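Local structure of putative aminomethyltransferase (Leptospirillum rubarum, 3TTG) at residues G52-N57 with R123-I128; P46-E51 with E111-L116. The protein is of unproven function but, as a putative aminomethyltransferase related to the glycine cleavage T-protein, probably uses a folate cofactor to transfer one-carbon units. All blocks are in the same frame, centred on the assembly; numbering follows the deposited sequence.

Interaction 1: G52-N57 with R123-I128; sequences GEDRKN and RTKAKI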
# COMPACT_ATOMS: atom_id res chain seq x y z
N GLY A 52 -0.47 -24.41 -11.52
CA GLY A 52 0.23 -25.14 -12.56
C GLY A 52 1.66 -25.44 -12.18
O GLY A 52 2.23 -24.81 -11.29
N GLU A 53 2.25 -26.39 -12.89
CA GLU A 53 3.61 -26.85 -12.63
C GLU A 53 4.66 -25.75 -12.82
O GLU A 53 5.63 -25.74 -12.08
CB GLU A 53 3.93 -28.06 -13.53
CG GLU A 53 3.24 -29.30 -12.98
CD GLU A 53 3.27 -30.46 -13.95
OE1 GLU A 53 4.22 -30.51 -14.77
OE2 GLU A 53 2.32 -31.28 -13.94
N ASP A 54 4.45 -24.81 -13.76
CA ASP A 54 5.39 -23.69 -14.00
C ASP A 54 4.93 -22.38 -13.36
O ASP A 54 5.48 -21.35 -13.69
CB ASP A 54 5.56 -23.44 -15.51
CG ASP A 54 6.15 -24.62 -16.28
OD1 ASP A 54 6.88 -25.43 -15.66
OD2 ASP A 54 5.88 -24.73 -17.48
N ARG A 55 4.04 -22.42 -12.37
CA ARG A 55 3.54 -21.18 -11.75
C ARG A 55 4.65 -20.33 -11.14
O ARG A 55 4.61 -19.12 -11.24
CB ARG A 55 2.44 -21.47 -10.70
CG ARG A 55 2.91 -22.21 -9.47
CD ARG A 55 1.78 -22.74 -8.63
NE ARG A 55 2.25 -23.42 -7.42
CZ ARG A 55 2.76 -24.65 -7.36
NH1 ARG A 55 2.93 -25.38 -8.46
NH2 ARG A 55 3.14 -25.16 -6.20
N LYS A 56 5.64 -20.97 -10.52
CA LYS A 56 6.69 -20.28 -9.76
C LYS A 56 7.66 -19.57 -10.68
O LYS A 56 7.93 -18.40 -10.51
CB LYS A 56 7.42 -21.29 -8.85
CG LYS A 56 6.55 -21.82 -7.69
CD LYS A 56 6.92 -21.21 -6.31
CE LYS A 56 6.32 -21.97 -5.13
NZ LYS A 56 5.15 -21.26 -4.52
N ASN A 57 8.22 -20.28 -11.62
CA ASN A 57 9.13 -19.71 -12.60
C ASN A 57 8.44 -18.60 -13.43
O ASN A 57 9.05 -17.58 -13.78
CB ASN A 57 9.64 -20.85 -13.51
CG ASN A 57 10.67 -21.75 -12.82
OD1 ASN A 57 11.10 -21.50 -11.69
ND2 ASN A 57 11.09 -22.82 -13.49
N ARG A 123 2.90 -23.02 -24.29
CA ARG A 123 3.24 -24.24 -23.56
C ARG A 123 3.81 -23.96 -22.15
O ARG A 123 4.49 -24.82 -21.59
CB ARG A 123 4.17 -25.19 -24.38
CG ARG A 123 3.50 -25.82 -25.62
CD ARG A 123 4.50 -26.56 -26.51
NE ARG A 123 4.95 -27.82 -25.90
CZ ARG A 123 6.21 -28.28 -25.84
NH1 ARG A 123 7.22 -27.58 -26.36
NH2 ARG A 123 6.47 -29.45 -25.26
N THR A 124 3.51 -22.79 -21.56
CA THR A 124 3.89 -22.54 -20.18
C THR A 124 2.79 -23.24 -19.33
O THR A 124 1.61 -23.08 -19.62
CB THR A 124 4.09 -21.04 -19.89
OG1 THR A 124 5.28 -20.62 -20.54
CG2 THR A 124 4.20 -20.74 -18.41
N LYS A 125 3.17 -24.04 -18.34
CA LYS A 125 2.24 -24.81 -17.52
C LYS A 125 1.77 -23.98 -16.33
O LYS A 125 2.20 -24.19 -15.20
CB LYS A 125 2.88 -26.13 -17.06
CG LYS A 125 3.29 -27.03 -18.20
CD LYS A 125 3.87 -28.34 -17.69
CE LYS A 125 4.34 -29.24 -18.82
NZ LYS A 125 3.21 -29.68 -19.67
N ALA A 126 0.96 -22.97 -16.60
CA ALA A 126 0.39 -22.11 -15.57
C ALA A 126 -0.99 -21.70 -16.04
O ALA A 126 -1.21 -21.58 -17.23
CB ALA A 126 1.28 -20.89 -15.30
N LYS A 127 -1.90 -21.49 -15.12
CA LYS A 127 -3.27 -21.09 -15.40
C LYS A 127 -3.66 -20.00 -14.40
O LYS A 127 -3.31 -20.10 -13.24
CB LYS A 127 -4.23 -22.33 -15.29
CG LYS A 127 -5.73 -22.06 -15.05
CD LYS A 127 -6.47 -21.49 -16.27
CE LYS A 127 -8.00 -21.52 -16.17
NZ LYS A 127 -8.60 -20.36 -15.43
N ILE A 128 -4.37 -18.97 -14.85
CA ILE A 128 -4.78 -17.85 -14.01
C ILE A 128 -6.28 -17.91 -13.79
O ILE A 128 -7.01 -18.14 -14.74
CB ILE A 128 -4.36 -16.50 -14.67
CG1 ILE A 128 -2.83 -16.43 -14.83
CG2 ILE A 128 -4.87 -15.31 -13.82
CD1 ILE A 128 -2.44 -15.63 -16.00
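Asp-54 and Lys-125 grip each other with two hydrogen bonds that run in opposite senses. The backbone N of Asp-54 gives its hydrogen to Lys-125 O at 2.7 Å, and Lys-125 N returns a bond to Asp-54 OD2 at 2.9 Å, nearly straight at 163°. With CG anti to its carbonyl carbon (chi1 -62°), the aspartate sends its carboxylate across to the lysine backbone; OD2 is met on its anti side, the amide lying somewhat out of the carboxylate plane. The same oxygen rests 3.3 Å from Lys-125 CB, while the methyl CG2 of Thr-124 touches Asp-54 CB. Asp-54 stands at the N-cap position of helix 55-60, yet its carboxylate is spent on the facing loop and not on a cap. Replacing Asp-54 by an alanine is likely to leave the amide of Lys-125 without its carboxylate partner and the inverse gamma turn centred on Lys-125 less firmly held.

The chains of Glu-53 and Lys-125 run side by side in the same direction, OE1 of Glu-53 lying 3.7 Å from Lys-125 CD. The ammonium is too distant for a salt bridge, but the opposite charges probably favour the pairing at this solvent-exposed position. Gly-52 suits its place twice over: at its backbone angles a CB would press on the preceding carbonyl oxygen, and it would also run into Lys-125 O and Ala-126 CA. It opens a type I turn to Arg-55, and Gly-52 O is held twice, by Arg-55 N and, from the opposite face, by Arg-55 NH1 at 3.0 Å. That second donor lies above the carbonyl plane, while the oxygen lies in the guanidinium plane.

The turn thus links strand 48-51 to helix 55-60 and leans on the loop that enters edge strand 127-130, while the arginine packs on Val-50 and Ile-100.

Interaction 2: P46-E51 with E111-L116; sequences PSIFVE and EFVNHL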
# COMPACT_ATOMS: atom_id res chain seq x y z
N PRO A 46 -8.61 -7.21 -6.06
CA PRO A 46 -8.95 -8.52 -6.69
C PRO A 46 -8.17 -9.68 -6.06
O PRO A 46 -7.14 -9.49 -5.44
CB PRO A 46 -8.52 -8.34 -8.18
CG PRO A 46 -8.38 -6.86 -8.36
CD PRO A 46 -7.93 -6.31 -7.02
N SER A 47 -8.70 -10.89 -6.21
CA SER A 47 -8.17 -12.16 -5.70
C SER A 47 -7.80 -13.01 -6.86
O SER A 47 -8.67 -13.65 -7.42
CB SER A 47 -9.26 -12.87 -4.87
OG SER A 47 -9.35 -12.29 -3.60
N ILE A 48 -6.53 -13.00 -7.26
CA ILE A 48 -6.09 -13.71 -8.46
C ILE A 48 -5.27 -14.89 -8.10
O ILE A 48 -4.30 -14.76 -7.35
CB ILE A 48 -5.26 -12.78 -9.38
CG1 ILE A 48 -5.96 -11.46 -9.69
CG2 ILE A 48 -4.86 -13.51 -10.68
CD1 ILE A 48 -7.40 -11.61 -10.37
N PHE A 49 -5.62 -16.05 -8.62
CA PHE A 49 -4.84 -17.26 -8.29
C PHE A 49 -4.10 -17.78 -9.50
O PHE A 49 -4.61 -17.71 -10.63
CB PHE A 49 -5.74 -18.34 -7.70
CG PHE A 49 -6.21 -17.93 -6.30
CD1 PHE A 49 -5.49 -18.29 -5.18
CD2 PHE A 49 -7.20 -16.98 -6.15
CE1 PHE A 49 -5.89 -17.87 -3.91
CE2 PHE A 49 -7.60 -16.56 -4.87
CZ PHE A 49 -6.93 -16.98 -3.77
N VAL A 50 -2.88 -18.29 -9.26
CA VAL A 50 -2.06 -18.87 -10.31
C VAL A 50 -1.71 -20.31 -9.91
O VAL A 50 -1.09 -20.56 -8.86
CB VAL A 50 -0.80 -18.06 -10.63
CG1 VAL A 50 -0.09 -18.64 -11.86
CG2 VAL A 50 -1.16 -16.59 -10.85
N GLU A 51 -2.05 -21.24 -10.77
CA GLU A 51 -1.77 -22.65 -10.57
C GLU A 51 -1.02 -23.22 -11.73
O GLU A 51 -0.87 -22.56 -12.76
CB GLU A 51 -3.10 -23.38 -10.36
CG GLU A 51 -3.90 -23.63 -11.61
CD GLU A 51 -5.29 -24.22 -11.37
OE1 GLU A 51 -5.75 -25.00 -12.23
OE2 GLU A 51 -5.91 -23.91 -10.31
N GLU A 111 -6.96 -5.51 -16.16
CA GLU A 111 -5.65 -5.04 -16.61
C GLU A 111 -4.50 -5.88 -15.99
O GLU A 111 -3.51 -6.15 -16.67
CB GLU A 111 -5.45 -3.56 -16.30
CG GLU A 111 -6.51 -2.67 -16.93
CD GLU A 111 -7.81 -2.39 -16.16
OE1 GLU A 111 -8.18 -3.15 -15.24
OE2 GLU A 111 -8.50 -1.43 -16.57
N PHE A 112 -4.61 -6.24 -14.71
CA PHE A 112 -3.61 -7.08 -14.04
C PHE A 112 -3.56 -8.47 -14.65
O PHE A 112 -2.49 -8.96 -14.89
CB PHE A 112 -3.84 -7.17 -12.54
CG PHE A 112 -2.73 -7.94 -11.84
CD1 PHE A 112 -1.49 -7.37 -11.63
CD2 PHE A 112 -2.96 -9.23 -11.34
CE1 PHE A 112 -0.48 -8.07 -10.97
CE2 PHE A 112 -1.95 -9.93 -10.69
CZ PHE A 112 -0.72 -9.34 -10.46
N VAL A 113 -4.70 -9.11 -14.89
CA VAL A 113 -4.75 -10.44 -15.49
C VAL A 113 -4.17 -10.39 -16.92
O VAL A 113 -3.37 -11.26 -17.28
CB VAL A 113 -6.17 -11.01 -15.42
CG1 VAL A 113 -6.36 -12.22 -16.33
CG2 VAL A 113 -6.48 -11.40 -13.97
N ASN A 114 -4.50 -9.34 -17.69
CA ASN A 114 -3.94 -9.14 -19.03
C ASN A 114 -2.41 -9.00 -18.99
O ASN A 114 -1.72 -9.46 -19.91
CB ASN A 114 -4.57 -7.91 -19.73
CG ASN A 114 -6.02 -8.12 -20.16
OD1 ASN A 114 -6.50 -9.25 -20.30
ND2 ASN A 114 -6.75 -7.04 -20.40
N HIS A 115 -1.91 -8.32 -18.02
CA HIS A 115 -0.44 -8.18 -17.83
C HIS A 115 0.21 -9.52 -17.56
O HIS A 115 1.14 -9.89 -18.26
CB HIS A 115 -0.11 -7.23 -16.71
CG HIS A 115 1.37 -7.04 -16.48
ND1 HIS A 115 2.13 -6.27 -17.33
CD2 HIS A 115 2.18 -7.57 -15.53
CE1 HIS A 115 3.38 -6.36 -16.88
NE2 HIS A 115 3.46 -7.14 -15.81
N LEU A 116 -0.36 -10.32 -16.68
CA LEU A 116 0.19 -11.69 -16.50
C LEU A 116 0.12 -12.52 -17.79
O LEU A 116 1.07 -13.24 -18.11
CB LEU A 116 -0.60 -12.42 -15.42
CG LEU A 116 -0.57 -11.84 -13.98
CD1 LEU A 116 -1.30 -12.78 -13.02
CD2 LEU A 116 0.78 -11.67 -13.48
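Phe-112 meets Ile-48 where helix 111-116 lies over strand 48-51. Its CG is anti to the backbone N (chi1 -175°), which places the ring so that its CD2 comes 4.1 Å from Ile-48 CG1. The two side chains overlap along their lengths while pointing in opposite senses, and the large flat ring also meets Phe-80 and Phe-89 edge-to-face, joining the helix to two further strands of the sheet.

Next along the helix, Val-113 brings CG2 to 3.7 Å from Ile-48 CD1, the closest approach between the segments. The beta-branched isoleucine suits this place because its two branches part: CG1 and CD1 serve Phe-112 and Val-113, while CG2, anti to the backbone N, is left for the next turn of the helix. There Leu-116 offers CD1, 4.3 Å from Ile-48 CG2 and 4.4 Å from Val-50 CG2, so one methyl settles beside two strand residues. Leu-116 CG also lies 4.0 Å above one face of the Phe-112 ring, offset toward its rim, and probably limits how that ring can turn.

No hydrogen bond crosses the contact. Ile-48 and Val-50 both point toward the helix while Phe-49 between them points away, as expected of a strand with one face against a helix. Leu-59, from helix 55-60, touches both Val-50 and Leu-116.

The axes stand 10.7 Å apart and run nearly parallel, at 20°. This is a helix packed on one face of an antiparallel sheet, a two-layer alpha+beta arrangement; here helix 109-118 lies against the five-stranded sheet within the aminomethyltransferase folate-binding domain.

In the fold
After helix 29-34 and strand 37-39, the chain forms strand 48-51, then turns through 52-54 into helix 55-60. Strands 75-81, 87-96 and 99-103 follow before helix 109-118 returns over strand 48-51, where interaction 2 closes a loop of 59 residues. A few residues later, 123-128 comes back to 52-57, and interaction 1 closes a loop of 65. The two loops cross, since their segments alternate along the chain. They join where strands 48-51 and 127-130 pair, Lys-127 N lying 2.8 Å from Glu-51 O in a probable hydrogen bond. Interaction 2 ties helix 109-118 to the sheet's buried face; interaction 1, at the surface, ties the turn ahead of helix 55-60 to the loop entering strand 127-130.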